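Side-chain contacts in RNA-binding protein (Sulfolobus solfataricus, PDB 2NRQ), which is of unknown function, resembling RNA-binding proteins in structure although RNA binding itself is thought unlikely: residues E16-Y20 and N21-N25; E74-T78 and S79-L83. One frame throughout, in Å; residues are numbered along the deposited sequence. Where two conformers were deposited one is given.

Interaction 1 of 2, residues E16-Y20 and N21-N25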
ATOM      1  N   GLU A  16      -8.376   8.776 -15.910  1.00 40.42           N
ATOM      2  CA  GLU A  16      -8.165   8.794 -17.353  1.00 44.35           C
ATOM      3  C   GLU A  16      -6.786   9.340 -17.733  1.00 45.10           C
ATOM      4  O   GLU A  16      -6.064   8.749 -18.543  1.00 45.51           O
ATOM      5  CB  GLU A  16      -9.265   9.620 -18.026  1.00 46.93           C
ATOM      6  CG  GLU A  16     -10.592   8.876 -18.161  1.00 50.48           C
ATOM      7  CD  GLU A  16     -11.745   9.809 -18.470  1.00 53.89           C
ATOM      8  OE1 GLU A  16     -12.873   9.311 -18.702  1.00 52.92           O
ATOM      9  OE2 GLU A  16     -11.515  11.043 -18.471  1.00 55.87           O
ATOM     10  N   THR A  17      -6.429  10.468 -17.135  1.00 44.61           N
ATOM     11  CA  THR A  17      -5.146  11.109 -17.376  1.00 43.81           C
ATOM     12  C   THR A  17      -3.947  10.262 -16.956  1.00 43.19           C
ATOM     13  O   THR A  17      -2.847  10.439 -17.469  1.00 43.61           O
ATOM     14  CB  THR A  17      -5.085  12.441 -16.624  1.00 43.64           C
ATOM     15  OG1 THR A  17      -5.978  13.363 -17.253  1.00 42.86           O
ATOM     16  CG2 THR A  17      -3.667  13.004 -16.611  1.00 43.95           C
ATOM     17  N   GLU A  18      -4.154   9.339 -16.025  1.00 42.06           N
ATOM     18  CA  GLU A  18      -3.060   8.505 -15.546  1.00 40.59           C
ATOM     19  C   GLU A  18      -2.706   7.354 -16.490  1.00 41.08           C
ATOM     20  O   GLU A  18      -3.539   6.895 -17.274  1.00 43.07           O
ATOM     21  CB  GLU A  18      -3.401   7.980 -14.149  1.00 39.40           C
ATOM     22  CG  GLU A  18      -3.638   9.109 -13.143  1.00 37.36           C
ATOM     23  CD  GLU A  18      -3.948   8.616 -11.744  1.00 38.11           C
ATOM     24  OE1 GLU A  18      -5.041   8.062 -11.524  1.00 37.50           O
ATOM     25  OE2 GLU A  18      -3.091   8.781 -10.858  1.00 39.09           O
ATOM     26  N   ASP A  19      -1.453   6.910 -16.433  1.00 39.49           N
ATOM     27  CA  ASP A  19      -1.001   5.809 -17.266  1.00 38.23           C
ATOM     28  C   ASP A  19      -1.258   4.548 -16.453  1.00 38.16           C
ATOM     29  O   ASP A  19      -0.442   4.149 -15.623  1.00 38.13           O
ATOM     30  CB  ASP A  19       0.491   5.946 -17.579  1.00 39.55           C
ATOM     31  CG  ASP A  19       0.992   4.873 -18.534  1.00 40.49           C
ATOM     32  OD1 ASP A  19       0.784   3.672 -18.253  1.00 41.23           O
ATOM     33  OD2 ASP A  19       1.599   5.230 -19.564  1.00 40.35           O
ATOM     34  N   TYR A  20      -2.414   3.941 -16.700  1.00 36.62           N
ATOM     35  CA  TYR A  20      -2.850   2.740 -16.010  1.00 35.42           C
ATOM     36  C   TYR A  20      -1.859   1.579 -16.054  1.00 36.62           C
ATOM     37  O   TYR A  20      -1.595   0.947 -15.031  1.00 36.71           O
ATOM     38  CB  TYR A  20      -4.192   2.291 -16.586  1.00 33.63           C
ATOM     39  CG  TYR A  20      -4.630   0.930 -16.113  1.00 30.90           C
ATOM     40  CD1 TYR A  20      -5.234   0.762 -14.868  1.00 29.88           C
ATOM     41  CD2 TYR A  20      -4.383  -0.201 -16.887  1.00 30.98           C
ATOM     42  CE1 TYR A  20      -5.578  -0.503 -14.403  1.00 29.80           C
ATOM     43  CE2 TYR A  20      -4.717  -1.469 -16.433  1.00 31.11           C
ATOM     44  CZ  TYR A  20      -5.310  -1.616 -15.186  1.00 31.32           C
ATOM     45  OH  TYR A  20      -5.577  -2.878 -14.709  1.00 30.33           O
ATOM     46  N   ASN A  21      -1.313   1.290 -17.232  1.00 37.73           N
ATOM     47  CA  ASN A  21      -0.366   0.182 -17.368  1.00 38.95           C
ATOM     48  C   ASN A  21       0.918   0.434 -16.586  1.00 38.28           C
ATOM     49  O   ASN A  21       1.432  -0.450 -15.888  1.00 37.16           O
ATOM     50  CB  ASN A  21      -0.043  -0.047 -18.840  1.00 40.62           C
ATOM     51  CG  ASN A  21      -1.261  -0.458 -19.637  1.00 43.00           C
ATOM     52  OD1 ASN A  21      -1.930  -1.436 -19.301  1.00 42.94           O
ATOM     53  ND2 ASN A  21      -1.560   0.292 -20.702  1.00 44.94           N
ATOM     54  N   LYS A  22       1.423   1.653 -16.714  1.00 36.99           N
ATOM     55  CA  LYS A  22       2.632   2.071 -16.033  1.00 36.76           C
ATOM     56  C   LYS A  22       2.488   1.796 -14.534  1.00 35.11           C
ATOM     57  O   LYS A  22       3.395   1.252 -13.908  1.00 35.20           O
ATOM     58  CB  LYS A  22       2.854   3.566 -16.298  1.00 40.09           C
ATOM     59  CG  LYS A  22       4.248   4.086 -16.007  1.00 42.82           C
ATOM     60  CD  LYS A  22       4.568   4.013 -14.530  1.00 48.04           C
ATOM     61  CE  LYS A  22       6.026   4.327 -14.309  1.00 52.35           C
ATOM     62  NZ  LYS A  22       6.879   3.492 -15.217  1.00 56.34           N
ATOM     63  N   ILE A  23       1.344   2.166 -13.962  1.00 33.31           N
ATOM     64  CA  ILE A  23       1.089   1.949 -12.536  1.00 32.31           C
ATOM     65  C   ILE A  23       1.012   0.457 -12.167  1.00 31.31           C
ATOM     66  O   ILE A  23       1.622   0.008 -11.190  1.00 31.47           O
ATOM     67  CB  ILE A  23      -0.225   2.634 -12.104  1.00 32.82           C
ATOM     68  CG1 ILE A  23      -0.158   4.125 -12.412  1.00 33.32           C
ATOM     69  CG2 ILE A  23      -0.464   2.435 -10.614  1.00 33.19           C
ATOM     70  CD1 ILE A  23      -1.485   4.862 -12.203  1.00 31.56           C
ATOM     71  N   VAL A  24       0.258  -0.302 -12.959  1.00 30.81           N
ATOM     72  CA  VAL A  24       0.086  -1.738 -12.737  1.00 28.42           C
ATOM     73  C   VAL A  24       1.430  -2.431 -12.715  1.00 26.53           C
ATOM     74  O   VAL A  24       1.747  -3.158 -11.770  1.00 23.28           O
ATOM     75  CB  VAL A  24      -0.767  -2.399 -13.866  1.00 29.20           C
ATOM     76  CG1 VAL A  24      -0.847  -3.914 -13.651  1.00 26.65           C
ATOM     77  CG2 VAL A  24      -2.163  -1.797 -13.886  1.00 27.64           C
ATOM     78  N   ASN A  25       2.214  -2.206 -13.769  1.00 26.58           N
ATOM     79  CA  ASN A  25       3.524  -2.829 -13.868  1.00 27.93           C
ATOM     80  C   ASN A  25       4.378  -2.427 -12.694  1.00 28.87           C
ATOM     81  O   ASN A  25       5.013  -3.281 -12.061  1.00 30.38           O
ATOM     82  CB  ASN A  25       4.228  -2.437 -15.156  1.00 28.30           C
ATOM     83  CG  ASN A  25       3.447  -2.832 -16.386  1.00 30.58           C
ATOM     84  OD1 ASN A  25       2.765  -3.863 -16.399  1.00 31.26           O
ATOM     85  ND2 ASN A  25       3.548  -2.019 -17.441  1.00 30.37           N
TER
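Val24, one helical turn after Tyr20, lays its CG2 methyl over one face of the Tyr20 ring. Val24 CG2 is 3.6 Å from the centroid of the Tyr20 ring and 20° off its normal, a CH-pi contact displaced toward the CZ side. Tyr20 CG stands anti to the backbone N (chi1 170°), which sets CG beside the carbonyl carbon and leads the ring to Val24. The backbone of the same pair is joined too, Val24 N donating to Tyr20 O at 3.0 Å. With an alanine in place of Tyr20, the Val24 methyl would probably lose its aromatic cover, and a gap would open toward Ile14, Val42 and Ile54 of the sheet, which the tyrosine also touches.

One residue earlier, Ile23 N donates to Asp19 O at 3.1 Å. The Asp19 side chain turns to the helix start, where OD1 is modelled accepting from Lys22 N; this bond is doubtful in detail, because OD1 is placed too close to Lys22 CB. Glu18 CB meets Ile23 CD1 at 4.1 Å, and the Glu18 carboxylate is held by His15 N and by a salt bridge to Lys103. Asp19 sits at the N-cap of helix 20-30, which packs on the antiparallel sheet.

Interaction 2 of 2, residues E74-T78 and S79-L83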
ATOM      1  N   GLU A  74      10.816  -3.545   4.412  1.00 50.83           N
ATOM      2  CA  GLU A  74      12.163  -3.713   3.887  1.00 51.66           C
ATOM      3  C   GLU A  74      12.423  -2.820   2.695  1.00 52.04           C
ATOM      4  O   GLU A  74      13.527  -2.810   2.157  1.00 54.65           O
ATOM      5  CB  GLU A  74      12.374  -5.170   3.486  1.00 52.36           C
ATOM      6  CG  GLU A  74      11.815  -6.134   4.520  1.00 56.49           C
ATOM      7  CD  GLU A  74      11.762  -7.563   4.033  1.00 58.97           C
ATOM      8  OE1 GLU A  74      11.433  -7.777   2.841  1.00 60.68           O
ATOM      9  OE2 GLU A  74      12.033  -8.473   4.847  1.00 59.90           O
ATOM     10  N   LYS A  75      11.411  -2.066   2.280  1.00 50.90           N
ATOM     11  CA  LYS A  75      11.555  -1.190   1.129  1.00 48.67           C
ATOM     12  C   LYS A  75      11.439   0.272   1.506  1.00 48.04           C
ATOM     13  O   LYS A  75      12.077   1.128   0.898  1.00 47.90           O
ATOM     14  CB  LYS A  75      10.492  -1.516   0.091  1.00 49.07           C
ATOM     15  CG  LYS A  75      10.648  -2.867  -0.575  1.00 48.62           C
ATOM     16  CD  LYS A  75      11.223  -2.737  -1.969  1.00 46.76           C
ATOM     17  CE  LYS A  75      10.960  -3.995  -2.769  1.00 46.64           C
ATOM     18  NZ  LYS A  75      11.345  -3.832  -4.194  1.00 49.07           N
ATOM     19  N   ILE A  76      10.620   0.564   2.506  1.00 46.48           N
ATOM     20  CA  ILE A  76      10.438   1.948   2.922  1.00 46.27           C
ATOM     21  C   ILE A  76      11.706   2.519   3.571  1.00 46.97           C
ATOM     22  O   ILE A  76      12.422   1.814   4.285  1.00 46.28           O
ATOM     23  CB  ILE A  76       9.261   2.067   3.910  1.00 44.74           C
ATOM     24  CG1 ILE A  76       8.872   3.531   4.076  1.00 44.21           C
ATOM     25  CG2 ILE A  76       9.642   1.462   5.252  1.00 42.52           C
ATOM     26  CD1 ILE A  76       7.669   3.736   4.965  1.00 45.66           C
ATOM     27  N   GLU A  77      11.989   3.793   3.308  1.00 46.93           N
ATOM     28  CA  GLU A  77      13.153   4.444   3.901  1.00 47.79           C
ATOM     29  C   GLU A  77      12.853   4.703   5.386  1.00 47.63           C
ATOM     30  O   GLU A  77      11.692   4.905   5.763  1.00 48.91           O
ATOM     31  CB  GLU A  77      13.463   5.742   3.157  1.00 48.78           C
ATOM     32  CG  GLU A  77      12.243   6.567   2.795  1.00 53.53           C
ATOM     33  CD  GLU A  77      12.567   7.696   1.825  1.00 56.24           C
ATOM     34  OE1 GLU A  77      13.108   7.408   0.733  1.00 56.49           O
ATOM     35  OE2 GLU A  77      12.276   8.870   2.151  1.00 57.88           O
ATOM     36  N   THR A  78      13.889   4.678   6.223  1.00 45.49           N
ATOM     37  CA  THR A  78      13.736   4.866   7.669  1.00 42.46           C
ATOM     38  C   THR A  78      12.985   6.140   8.044  1.00 40.44           C
ATOM     39  O   THR A  78      12.211   6.171   9.005  1.00 37.91           O
ATOM     40  CB  THR A  78      15.105   4.889   8.368  1.00 42.39           C
ATOM     41  OG1 THR A  78      16.097   4.309   7.511  1.00 42.76           O
ATOM     42  CG2 THR A  78      15.039   4.095   9.662  1.00 42.19           C
ATOM     43  N   SER A  79      13.236   7.196   7.282  1.00 40.19           N
ATOM     44  CA  SER A  79      12.593   8.482   7.491  1.00 39.70           C
ATOM     45  C   SER A  79      11.073   8.291   7.538  1.00 39.11           C
ATOM     46  O   SER A  79      10.436   8.523   8.570  1.00 38.49           O
ATOM     47  CB  SER A  79      12.987   9.413   6.346  1.00 40.06           C
ATOM     48  OG  SER A  79      12.512  10.721   6.561  1.00 44.03           O
ATOM     49  N   GLU A  80      10.506   7.836   6.423  1.00 39.77           N
ATOM     50  CA  GLU A  80       9.068   7.591   6.306  1.00 40.69           C
ATOM     51  C   GLU A  80       8.541   6.595   7.343  1.00 40.50           C
ATOM     52  O   GLU A  80       7.406   6.726   7.815  1.00 39.39           O
ATOM     53  CB  GLU A  80       8.739   7.082   4.896  1.00 40.28           C
ATOM     54  CG  GLU A  80       9.274   7.960   3.762  1.00 41.69           C
ATOM     55  CD  GLU A  80       8.606   9.326   3.676  1.00 43.16           C
ATOM     56  OE1 GLU A  80       9.080  10.169   2.886  1.00 45.88           O
ATOM     57  OE2 GLU A  80       7.612   9.566   4.384  1.00 43.95           O
ATOM     58  N   LEU A  81       9.359   5.602   7.689  1.00 41.21           N
ATOM     59  CA  LEU A  81       8.974   4.579   8.669  1.00 44.05           C
ATOM     60  C   LEU A  81       8.700   5.218  10.038  1.00 45.91           C
ATOM     61  O   LEU A  81       7.669   4.962  10.681  1.00 45.43           O
ATOM     62  CB  LEU A  81      10.080   3.531   8.797  1.00 43.39           C
ATOM     63  CG  LEU A  81       9.805   2.395   9.784  1.00 44.34           C
ATOM     64  CD1 LEU A  81       8.448   1.747   9.488  1.00 41.51           C
ATOM     65  CD2 LEU A  81      10.939   1.383   9.707  1.00 44.48           C
HETATM   66  N   MSE A  82       9.635   6.055  10.474  1.00 48.28           N
HETATM   67  CA  MSE A  82       9.493   6.759  11.731  1.00 49.57           C
HETATM   68  C   MSE A  82       8.231   7.618  11.642  1.00 48.14           C
HETATM   69  O   MSE A  82       7.415   7.665  12.579  1.00 47.29           O
HETATM   70  CB  MSE A  82      10.711   7.641  11.956  1.00 53.44           C
HETATM   71  CG  MSE A  82      10.568   8.549  13.165  0.50 57.62           C
HETATM   72 SE   MSE A  82      10.345   7.517  14.817  0.50 58.98          SE
HETATM   73  CE  MSE A  82       8.451   7.751  15.121  0.50 61.13           C
ATOM     74  N   LEU A  83       8.072   8.279  10.498  1.00 47.02           N
ATOM     75  CA  LEU A  83       6.916   9.121  10.262  1.00 45.90           C
ATOM     76  C   LEU A  83       5.650   8.309  10.515  1.00 45.19           C
ATOM     77  O   LEU A  83       4.633   8.856  10.927  1.00 44.90           O
ATOM     78  CB  LEU A  83       6.939   9.627   8.834  1.00 46.73           C
ATOM     79  CG  LEU A  83       6.005  10.779   8.461  1.00 49.67           C
ATOM     80  CD1 LEU A  83       6.271  11.973   9.376  1.00 50.00           C
ATOM     81  CD2 LEU A  83       6.231  11.170   6.990  1.00 49.76           C
TER
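Ile76 and Glu80 meet through their aliphatic parts. Ile76 CD1 lies 3.5 Å from Glu80 CB, and the two side chains cross at about a right angle. With chi1 near trans (-167°), the CG1 branch of Ile76 carries its CD1 end across to the first turn of the helix. The other branch of the isoleucine, CG2, is 4.1 Å from Leu81 CB. Leu81 also touches Val142 of helix 134-145, and Glu80 touches Val113 and Leu114, so this buried side of the turn packs against other parts of the fold.

The charged groups form a second set. Glu77 and Glu80 run side by side and point the same way, their carboxylate planes 28° apart. Their methylenes touch, with Glu77 CG 3.4 Å from Glu80 CG. At the ends, Glu77 OE2 is 3.5 Å from Glu80 OE1, a close approach of two acidic groups that is probably unfavourable if both are charged. Arg111 forms a salt bridge with Glu77 OE1 and would probably offset part of this repulsion.

Backbone hydrogen bonds make the third set. Leu81 N donates to Glu77 O at 3.1 Å. Met82, a selenomethionine, donates from N to Thr78 O at 3.0 Å. Just before the helix, Ile76 O accepts from Arg145 NH1, which ties the incoming loop to helix 134-145. The Thr78 side chain touches Arg145 as well.

Glu77 occupies the N-cap position, and its backbone carbonyl starts the i to i+4 ladder. Together these contacts mark the N-terminal first turn of an alpha-helix, here where the short loop after helix 62-73 leads into helix 78-85.

How the interactions relate
Interactions 1 and 2 are both helix starts, and they follow one another along the chain. Their centres are about 25 Å apart and their nearest atoms about 10 Å apart, so they do not touch. Each has an acidic residue at the N-cap, but the two are used differently. In interaction 1 the Asp19 carboxylate turns back to the helix, whereas in interaction 2 the Glu77 carboxylate is engaged by Arg111. Their surroundings differ as well. Residues 16-25 lead into a helix that packs on sheet strands, while residues 74-83 join two helices and contact helix 134-145.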